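PDB 4OQJ: PKS from Streptomyces albus, which probably catalyses carbon-carbon bond formation on carrier-bound acyl chains, as a ketosynthase domain of the oxazolomycin assembly line. Local coordinates for residues T473-D478 with P511-A515; P546-T552 with A615-D621. All coordinates share one frame; numbering follows the deposited sequence.

Downstream of the large mixed sheet of the ketosynthase, the chain forms two smaller alpha/beta units, and each contact closes a loop in one of them. In contact 1, residues 473-478 begin the helix that follows strand 465-471; a second helix, 496-505, intervenes before residues 511-515 return to the same three-stranded antiparallel sheet. The chain then passes through strand 536-539 to contact 2, where residues 546-552 and 615-621 lie side by side in a parallel sheet, joined through a long, mostly helical excursion. The loops neither nest nor cross: the first is complete before the second starts. Their centres are 28 Å apart and their nearest atoms about 9 Å.

Contact 1 (T473-D478 with P511-A515); sequences TPAALD and PYRRA
Pro-474, Leu-477 and Asp-478 on the first turn of helix 474-490 meet Tyr-512 and Arg-514 on the middle strand of a three-stranded antiparallel sheet, giving the helix-on-sheet packing of the small alpha/beta unit built on strands 465-471, 512-518 and 536-539. The axes of 474-478 and 512-515 run 27° apart and approach to 8.3 Å.

The packing rests on two side chains of the helix. Pro-474 lies over a face of the Tyr-512 ring in a CH-pi contact, with CD 3.8 Å from the ring centroid. Leu-477 sets its methyls on the strand's carbonyl and on the guanidinium face: CD1 is 3.6 Å from Tyr-512 O, while CD2 sits 4.1 Å above the centre of the Arg-514 guanidinium plane.

A cap starts the helix: Ala-476 N donates to Thr-473 OG1 over 3.0 Å.

The charged part is a salt bridge at the outer margin. Arg-514 is extended through its first two torsions and then bent at chi3 (-79°), which brings the NH1/NH2 edge of the guanidinium up to Asp-478. Thr-538 on the neighbouring strand takes its NE, and Thr-481, one turn further along the helix, bonds to NH1, so the flat group is held from several directions. Its plane lies within 7° of the carboxylate, and Arg-514 NH1 and NH2 both donate to one oxygen, Asp-478 OD1, at 3.1 and 3.2 Å.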
loop_
_atom_site.group_PDB
_atom_site.type_symbol
_atom_site.label_atom_id
_atom_site.label_comp_id
_atom_site.label_asym_id
_atom_site.label_seq_id
_atom_site.Cartn_x
_atom_site.Cartn_y
_atom_site.Cartn_z
ATOM N N THR A 473 -18.143 -1.121 -30.648
ATOM C CA THR A 473 -18.488 -0.443 -31.894
ATOM C C THR A 473 -18.180 -1.356 -33.083
ATOM O O THR A 473 -17.335 -2.241 -32.985
ATOM C CB THR A 473 -17.699 0.884 -32.105
ATOM O OG1 THR A 473 -16.352 0.582 -32.477
ATOM C CG2 THR A 473 -17.719 1.770 -30.856
ATOM N N PRO A 474 -18.856 -1.136 -34.223
ATOM C CA PRO A 474 -18.552 -1.902 -35.438
ATOM C C PRO A 474 -17.107 -1.774 -35.876
ATOM O O PRO A 474 -16.456 -2.754 -36.283
ATOM C CB PRO A 474 -19.492 -1.280 -36.477
ATOM C CG PRO A 474 -20.628 -0.790 -35.701
ATOM C CD PRO A 474 -20.056 -0.305 -34.390
ATOM N N ALA A 475 -16.591 -0.552 -35.790
ATOM C CA ALA A 475 -15.222 -0.285 -36.196
ATOM C C ALA A 475 -14.257 -1.097 -35.339
ATOM O O ALA A 475 -13.309 -1.709 -35.857
ATOM C CB ALA A 475 -14.921 1.197 -36.097
ATOM N N ALA A 476 -14.501 -1.118 -34.029
ATOM C CA ALA A 476 -13.663 -1.896 -33.118
ATOM C C ALA A 476 -13.753 -3.394 -33.435
ATOM O O ALA A 476 -12.744 -4.104 -33.392
ATOM C CB ALA A 476 -14.062 -1.627 -31.656
ATOM N N LEU A 477 -14.959 -3.866 -33.751
ATOM C CA LEU A 477 -15.171 -5.277 -34.083
ATOM C C LEU A 477 -14.377 -5.664 -35.335
ATOM O O LEU A 477 -13.691 -6.696 -35.358
ATOM C CB LEU A 477 -16.664 -5.564 -34.286
ATOM C CG LEU A 477 -17.060 -7.018 -34.566
ATOM C CD1 LEU A 477 -16.742 -7.899 -33.371
ATOM C CD2 LEU A 477 -18.539 -7.103 -34.928
ATOM N N ASP A 478 -14.436 -4.822 -36.362
ATOM C CA ASP A 478 -13.649 -5.069 -37.575
ATOM C C ASP A 478 -12.149 -5.099 -37.286
ATOM O O ASP A 478 -11.445 -6.003 -37.757
ATOM C CB ASP A 478 -13.963 -4.021 -38.644
ATOM C CG ASP A 478 -15.322 -4.241 -39.299
ATOM O OD1 ASP A 478 -15.857 -5.372 -39.217
ATOM O OD2 ASP A 478 -15.862 -3.282 -39.894
ATOM N N PRO A 511 -21.671 -5.576 -27.267
ATOM C CA PRO A 511 -22.893 -5.648 -28.095
ATOM C C PRO A 511 -22.725 -5.959 -29.583
ATOM O O PRO A 511 -23.618 -6.579 -30.167
ATOM C CB PRO A 511 -23.497 -4.241 -27.947
ATOM C CG PRO A 511 -22.852 -3.654 -26.744
ATOM C CD PRO A 511 -21.479 -4.228 -26.704
ATOM N N TYR A 512 -21.654 -5.486 -30.210
ATOM C CA TYR A 512 -21.420 -5.807 -31.621
ATOM C C TYR A 512 -20.629 -7.097 -31.684
ATOM O O TYR A 512 -19.490 -7.159 -31.217
ATOM C CB TYR A 512 -20.708 -4.649 -32.317
ATOM C CG TYR A 512 -21.578 -3.422 -32.304
ATOM C CD1 TYR A 512 -21.538 -2.533 -31.236
ATOM C CD2 TYR A 512 -22.489 -3.185 -33.327
ATOM C CE1 TYR A 512 -22.352 -1.427 -31.206
ATOM C CE2 TYR A 512 -23.309 -2.076 -33.307
ATOM C CZ TYR A 512 -23.243 -1.207 -32.246
ATOM O OH TYR A 512 -24.053 -0.103 -32.212
ATOM N N ARG A 513 -21.236 -8.126 -32.260
ATOM C CA ARG A 513 -20.712 -9.474 -32.139
ATOM C C ARG A 513 -20.429 -10.146 -33.471
ATOM O O ARG A 513 -21.043 -9.836 -34.502
ATOM C CB ARG A 513 -21.694 -10.330 -31.337
ATOM C CG ARG A 513 -21.969 -9.762 -29.959
ATOM C CD ARG A 513 -22.805 -10.702 -29.102
ATOM N NE ARG A 513 -23.052 -10.132 -27.776
ATOM C CZ ARG A 513 -23.800 -10.708 -26.832
ATOM N NH1 ARG A 513 -24.396 -11.868 -27.055
ATOM N NH2 ARG A 513 -23.949 -10.116 -25.655
ATOM N N ARG A 514 -19.496 -11.094 -33.427
ATOM C CA ARG A 514 -19.105 -11.844 -34.613
ATOM C C ARG A 514 -18.721 -13.240 -34.202
ATOM O O ARG A 514 -18.206 -13.447 -33.101
ATOM C CB ARG A 514 -17.946 -11.167 -35.337
ATOM C CG ARG A 514 -17.538 -11.848 -36.649
ATOM C CD ARG A 514 -16.682 -10.913 -37.459
ATOM N NE ARG A 514 -17.494 -9.914 -38.145
ATOM C CZ ARG A 514 -17.088 -8.684 -38.452
ATOM N NH1 ARG A 514 -15.872 -8.278 -38.122
ATOM N NH2 ARG A 514 -17.911 -7.852 -39.092
ATOM N N ALA A 515 -18.994 -14.209 -35.065
ATOM C CA ALA A 515 -18.616 -15.584 -34.762
ATOM C C ALA A 515 -18.361 -16.394 -36.021
ATOM O O ALA A 515 -18.870 -16.094 -37.102
ATOM C CB ALA A 515 -19.684 -16.261 -33.910
#

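Contact 2 (P546-T552 with A615-D621)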
loop_
_atom_site.group_PDB
_atom_site.type_symbol
_atom_site.label_atom_id
_atom_site.label_comp_id
_atom_site.label_asym_id
_atom_site.label_seq_id
_atom_site.Cartn_x
_atom_site.Cartn_y
_atom_site.Cartn_z
ATOM N N PRO A 546 -33.459 -13.796 -31.426
ATOM C CA PRO A 546 -34.038 -14.827 -32.285
ATOM C C PRO A 546 -34.780 -15.902 -31.503
ATOM O O PRO A 546 -34.665 -15.977 -30.277
ATOM C CB PRO A 546 -32.808 -15.413 -32.974
ATOM C CG PRO A 546 -31.690 -15.233 -31.952
ATOM C CD PRO A 546 -32.160 -14.243 -30.896
ATOM N N VAL A 547 -35.545 -16.711 -32.220
ATOM C CA VAL A 547 -36.197 -17.877 -31.643
ATOM C C VAL A 547 -35.617 -19.103 -32.331
ATOM O O VAL A 547 -35.108 -18.989 -33.448
ATOM C CB VAL A 547 -37.740 -17.826 -31.811
ATOM C CG1 VAL A 547 -38.292 -16.551 -31.207
ATOM C CG2 VAL A 547 -38.150 -17.923 -33.277
ATOM N N VAL A 548 -35.656 -20.259 -31.667
ATOM C CA VAL A 548 -35.311 -21.506 -32.337
ATOM C C VAL A 548 -36.599 -22.175 -32.756
ATOM O O VAL A 548 -37.563 -22.218 -31.997
ATOM C CB VAL A 548 -34.464 -22.461 -31.459
ATOM C CG1 VAL A 548 -33.108 -21.824 -31.131
ATOM C CG2 VAL A 548 -35.186 -22.858 -30.196
ATOM N N GLU A 549 -36.611 -22.676 -33.985
ATOM C CA GLU A 549 -37.810 -23.261 -34.563
ATOM C C GLU A 549 -37.686 -24.760 -34.661
ATOM O O GLU A 549 -36.753 -25.284 -35.268
ATOM C CB GLU A 549 -38.081 -22.678 -35.942
ATOM C CG GLU A 549 -38.284 -21.181 -35.922
ATOM C CD GLU A 549 -39.178 -20.695 -37.043
ATOM O OE1 GLU A 549 -39.470 -21.489 -37.966
ATOM O OE2 GLU A 549 -39.594 -19.517 -36.997
ATOM N N LEU A 550 -38.633 -25.447 -34.043
ATOM C CA LEU A 550 -38.720 -26.889 -34.158
ATOM C C LEU A 550 -39.666 -27.192 -35.302
ATOM O O LEU A 550 -40.884 -27.015 -35.183
ATOM C CB LEU A 550 -39.199 -27.515 -32.850
ATOM C CG LEU A 550 -39.184 -29.042 -32.809
ATOM C CD1 LEU A 550 -38.879 -29.509 -31.405
ATOM C CD2 LEU A 550 -40.520 -29.599 -33.279
ATOM N N VAL A 551 -39.093 -27.627 -36.419
ATOM C CA VAL A 551 -39.856 -27.781 -37.655
ATOM C C VAL A 551 -40.290 -29.206 -37.880
ATOM O O VAL A 551 -39.810 -30.124 -37.223
ATOM C CB VAL A 551 -39.042 -27.337 -38.893
ATOM C CG1 VAL A 551 -38.783 -25.842 -38.853
ATOM C CG2 VAL A 551 -37.723 -28.118 -38.994
ATOM N N THR A 552 -41.215 -29.382 -38.816
ATOM C CA THR A 552 -41.441 -30.688 -39.407
ATOM C C THR A 552 -40.370 -30.884 -40.469
ATOM O O THR A 552 -39.642 -29.951 -40.821
ATOM C CB THR A 552 -42.830 -30.825 -40.045
ATOM O OG1 THR A 552 -43.083 -29.681 -40.869
ATOM C CG2 THR A 552 -43.908 -30.943 -38.978
ATOM N N ALA A 615 -33.398 -18.304 -25.732
ATOM C CA ALA A 615 -34.195 -18.182 -26.952
ATOM C C ALA A 615 -35.462 -19.039 -26.879
ATOM O O ALA A 615 -35.381 -20.226 -26.584
ATOM C CB ALA A 615 -33.376 -18.589 -28.151
ATOM N N PRO A 616 -36.634 -18.448 -27.161
ATOM C CA PRO A 616 -37.854 -19.264 -27.195
ATOM C C PRO A 616 -37.805 -20.377 -28.233
ATOM O O PRO A 616 -37.235 -20.207 -29.316
ATOM C CB PRO A 616 -38.954 -18.254 -27.556
ATOM C CG PRO A 616 -38.409 -16.935 -27.185
ATOM C CD PRO A 616 -36.920 -17.015 -27.359
ATOM N N VAL A 617 -38.395 -21.512 -27.876
ATOM C CA VAL A 617 -38.613 -22.604 -28.800
ATOM C C VAL A 617 -39.997 -22.436 -29.401
ATOM O O VAL A 617 -40.988 -22.393 -28.673
ATOM C CB VAL A 617 -38.501 -23.981 -28.109
ATOM C CG1 VAL A 617 -38.830 -25.109 -29.080
ATOM C CG2 VAL A 617 -37.105 -24.175 -27.527
ATOM N N VAL A 618 -40.055 -22.334 -30.728
ATOM C CA VAL A 618 -41.323 -22.306 -31.459
ATOM C C VAL A 618 -41.581 -23.650 -32.145
ATOM O O VAL A 618 -40.779 -24.121 -32.961
ATOM C CB VAL A 618 -41.340 -21.178 -32.511
ATOM C CG1 VAL A 618 -42.674 -21.150 -33.270
ATOM C CG2 VAL A 618 -41.096 -19.842 -31.847
ATOM N N ALA A 619 -42.702 -24.266 -31.794
ATOM C CA ALA A 619 -43.177 -25.478 -32.453
ATOM C C ALA A 619 -44.560 -25.204 -33.046
ATOM O O ALA A 619 -45.580 -25.413 -32.385
ATOM C CB ALA A 619 -43.234 -26.648 -31.472
ATOM N N ALA A 620 -44.582 -24.750 -34.295
ATOM C CA ALA A 620 -45.801 -24.215 -34.906
ATOM C C ALA A 620 -46.738 -25.288 -35.475
ATOM O O ALA A 620 -47.939 -25.051 -35.605
ATOM C CB ALA A 620 -45.428 -23.229 -35.990
ATOM N N ASP A 621 -46.191 -26.460 -35.796
ATOM C CA ASP A 621 -46.949 -27.537 -36.431
ATOM C C ASP A 621 -46.764 -28.864 -35.686
ATOM O O ASP A 621 -45.805 -29.598 -35.936
ATOM C CB ASP A 621 -46.515 -27.689 -37.892
ATOM C CG ASP A 621 -47.231 -28.829 -38.603
ATOM O OD1 ASP A 621 -48.333 -29.221 -38.158
ATOM O OD2 ASP A 621 -46.691 -29.332 -39.611
HETATM O O HOH W 1 -43.563 -27.532 -35.112
HETATM O O HOH W 2 -42.180 -24.437 -35.977
#
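Leu-550 N donates to Val-618 O over 2.7 Å, the shortest direct hydrogen bond between the two segments. The same carbonyl oxygen also receives a weaker contact from Glu-549 CA, at 3.5 Å. The bond helps join 547-549, the middle strand of a three-stranded parallel sheet, to 617-618 at one side. Strand 648-650 binds the other side of the middle strand. The mainly helical chain between the two paired strands makes their connection a beta-alpha-beta type of crossover.

Two more backbone bonds fix the register: Val-548 N to Pro-616 O and Val-618 N to Val-548 O, both 2.8 Å, the second nearly straight at 173°. Val-548 thus donates to and accepts from the two residues flanking its partner, Val-617, which is the parallel pattern.

Side chains pack on both faces. Val-548 and Val-617 share one, where their CG2 methyls press together at 3.5 Å; with Val-548 CG1 anti to the carbonyl carbon (chi1 -64°), the other methyl, CG2, falls between the backbone N and the carbonyl carbon, facing Val-617. Helices 594-610 and 660-673 cover this side, through Ala-605 against Val-617 and Leu-671 against Val-548. Val-618 lies on the other face, its CG2 3.8 Å from Val-547 CG2.

Past Leu-550 the two chains diverge and solvent takes over. One water accepts from Ala-620 N at 2.9 Å and another from Asp-621 N, also at 2.9 Å, and both lie within bonding distance of Leu-550 O. The pairing therefore passes from direct backbone bonds along a largely buried, apolar stretch to water-mediated links at an exposed end, so that the join is probably firmest at its apolar start and more yielding towards Thr-552, which is poorly ordered.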